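BH1974 protein (Bacillus halodurans, PDB 3ON5) probably helps mature xanthine dehydrogenase or a related molybdenum enzyme, as XdhC/CoxI-family proteins do. Local coordinates at residues L67-G71 with C72-D76. Sequence-based numbering, arbitrary orientation.
Sequences LLSGG and CLETD
Leu68 N and Ser69 N reach OE2 of Glu74 close to the carboxylate plane, while Gly70 N comes in tilted from it. All three donate a hydrogen bond to that one oxygen. Leu68 N meets OE2 of Glu74 almost head-on along the C-O bond, at 3.2 Å. Ser69 N donates into the syn lone pair of Glu74 OE2, at 2.9 Å. Gly70 N also bonds from the syn side, 3.0 Å from Glu74 OE2, but 32° out of the carboxylate plane. Leu67 CB lies on that same side of the plane, and Ser69 CB is displaced toward the other. Glu74 reaches this position because its chain is folded about the CB-CG bond (chi2 70°), turning the acid back from the first turn of helix 73-87 to the preceding loop. Beside it, CD2 of Leu73 packs alongside Ser69 CB at 3.7 Å and reaches Leu68 CB more loosely. Leu68 and Leu73 also face the antiparallel sheet, touching Val117 and Ile115 on strand 113-121. From a second subunit, Pro326 packs on Leu67. A glutamine here would remove the negative charge, and the three converging N-H groups would probably be held less firmly. Three successive amides thus share one buried acceptor, joining the loop after strand 64-65 to the start of helix 73-87. Their N-H dipoles would be expected to stabilise a negative charge on Glu74.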
ATOM      1  N   LEU A  67     -15.400  13.701   0.093  1.00 63.36           N
ATOM      2  CA  LEU A  67     -16.454  12.750   0.503  1.00 64.34           C
ATOM      3  C   LEU A  67     -17.717  13.549   0.817  1.00 71.82           C
ATOM      4  O   LEU A  67     -17.644  14.755   1.101  1.00 71.18           O
ATOM      5  CB  LEU A  67     -16.110  11.773   1.660  1.00 64.40           C
ATOM      6  CG  LEU A  67     -15.952  12.314   3.080  1.00 68.51           C
ATOM      7  CD1 LEU A  67     -16.318  11.265   4.116  1.00 69.19           C
ATOM      8  CD2 LEU A  67     -14.570  12.836   3.303  1.00 69.94           C
ATOM      9  N   LEU A  68     -18.874  12.871   0.729  1.00 71.65           N
ATOM     10  CA  LEU A  68     -20.189  13.472   0.941  1.00 73.48           C
ATOM     11  C   LEU A  68     -20.945  12.762   2.101  1.00 84.17           C
ATOM     12  O   LEU A  68     -21.739  13.398   2.814  1.00 84.77           O
ATOM     13  CB  LEU A  68     -21.006  13.417  -0.377  1.00 72.67           C
ATOM     14  CG  LEU A  68     -20.396  14.082  -1.640  1.00 74.59           C
ATOM     15  CD1 LEU A  68     -21.288  13.898  -2.827  1.00 74.32           C
ATOM     16  CD2 LEU A  68     -20.133  15.570  -1.444  1.00 74.87           C
ATOM     17  N   SER A  69     -20.686  11.451   2.282  1.00 84.91           N
ATOM     18  CA  SER A  69     -21.282  10.622   3.327  1.00 87.69           C
ATOM     19  C   SER A  69     -20.189   9.868   4.098  1.00 95.20           C
ATOM     20  O   SER A  69     -20.124   9.976   5.324  1.00 97.19           O
ATOM     21  CB  SER A  69     -22.300   9.643   2.737  1.00 92.27           C
ATOM     22  OG  SER A  69     -22.877   8.773   3.703  1.00104.46           O
ATOM     23  N   GLY A  70     -19.345   9.131   3.375  1.00 91.33           N
ATOM     24  CA  GLY A  70     -18.296   8.309   3.960  1.00 91.45           C
ATOM     25  C   GLY A  70     -18.760   6.883   4.187  1.00 97.05           C
ATOM     26  O   GLY A  70     -18.003   6.060   4.722  1.00 98.30           O
ATOM     27  N   GLY A  71     -20.007   6.606   3.781  1.00 92.35           N
ATOM     28  CA  GLY A  71     -20.631   5.292   3.872  1.00 92.45           C
ATOM     29  C   GLY A  71     -20.521   4.509   2.576  1.00 94.58           C
ATOM     30  O   GLY A  71     -19.487   4.553   1.892  1.00 93.38           O
ATOM     31  N   CYS A  72     -21.604   3.790   2.228  1.00 90.11           N
ATOM     32  CA  CYS A  72     -21.706   2.931   1.035  1.00 88.69           C
ATOM     33  C   CYS A  72     -22.387   3.692  -0.136  1.00 86.74           C
ATOM     34  O   CYS A  72     -22.662   3.105  -1.193  1.00 86.82           O
ATOM     35  CB  CYS A  72     -22.460   1.647   1.377  1.00 90.83           C
ATOM     36  SG  CYS A  72     -24.038   1.920   2.227  1.00 96.21           S
ATOM     37  N   LEU A  73     -22.636   4.993   0.063  1.00 77.79           N
ATOM     38  CA  LEU A  73     -23.204   5.934  -0.900  1.00 75.23           C
ATOM     39  C   LEU A  73     -22.247   6.147  -2.068  1.00 77.37           C
ATOM     40  O   LEU A  73     -22.660   6.064  -3.225  1.00 76.68           O
ATOM     41  CB  LEU A  73     -23.475   7.261  -0.173  1.00 74.83           C
ATOM     42  CG  LEU A  73     -23.926   8.431  -1.034  1.00 78.94           C
ATOM     43  CD1 LEU A  73     -25.264   8.873  -0.644  1.00 80.23           C
ATOM     44  CD2 LEU A  73     -23.008   9.609  -0.874  1.00 81.47           C
ATOM     45  N   GLU A  74     -20.957   6.404  -1.746  1.00 73.05           N
ATOM     46  CA  GLU A  74     -19.865   6.658  -2.683  1.00 71.49           C
ATOM     47  C   GLU A  74     -19.694   5.501  -3.660  1.00 73.75           C
ATOM     48  O   GLU A  74     -19.278   5.714  -4.801  1.00 73.67           O
ATOM     49  CB  GLU A  74     -18.540   6.910  -1.941  1.00 72.51           C
ATOM     50  CG  GLU A  74     -18.419   8.250  -1.216  1.00 82.80           C
ATOM     51  CD  GLU A  74     -19.244   8.552   0.026  1.00107.34           C
ATOM     52  OE1 GLU A  74     -19.840   7.617   0.609  1.00111.97           O
ATOM     53  OE2 GLU A  74     -19.239   9.730   0.452  1.00 93.09           O
ATOM     54  N   THR A  75     -20.058   4.294  -3.205  1.00 69.12           N
ATOM     55  CA  THR A  75     -19.979   3.048  -3.959  1.00 68.73           C
ATOM     56  C   THR A  75     -21.018   3.072  -5.099  1.00 69.70           C
ATOM     57  O   THR A  75     -20.698   2.633  -6.206  1.00 68.22           O
ATOM     58  CB  THR A  75     -20.179   1.858  -3.006  1.00 81.24           C
ATOM     59  OG1 THR A  75     -19.378   2.039  -1.824  1.00 79.28           O
ATOM     60  CG2 THR A  75     -19.845   0.526  -3.663  1.00 84.69           C
ATOM     61  N   ASP A  76     -22.243   3.607  -4.831  1.00 64.93           N
ATOM     62  CA  ASP A  76     -23.324   3.705  -5.822  1.00 63.93           C
ATOM     63  C   ASP A  76     -23.071   4.870  -6.794  1.00 62.83           C
ATOM     64  O   ASP A  76     -23.253   4.709  -8.008  1.00 62.51           O
ATOM     65  CB  ASP A  76     -24.697   3.869  -5.147  1.00 66.85           C
ATOM     66  CG  ASP A  76     -25.869   3.814  -6.116  1.00 81.13           C
ATOM     67  OD1 ASP A  76     -25.980   2.813  -6.863  1.00 82.04           O
ATOM     68  OD2 ASP A  76     -26.699   4.748  -6.097  1.00 90.48           O
TER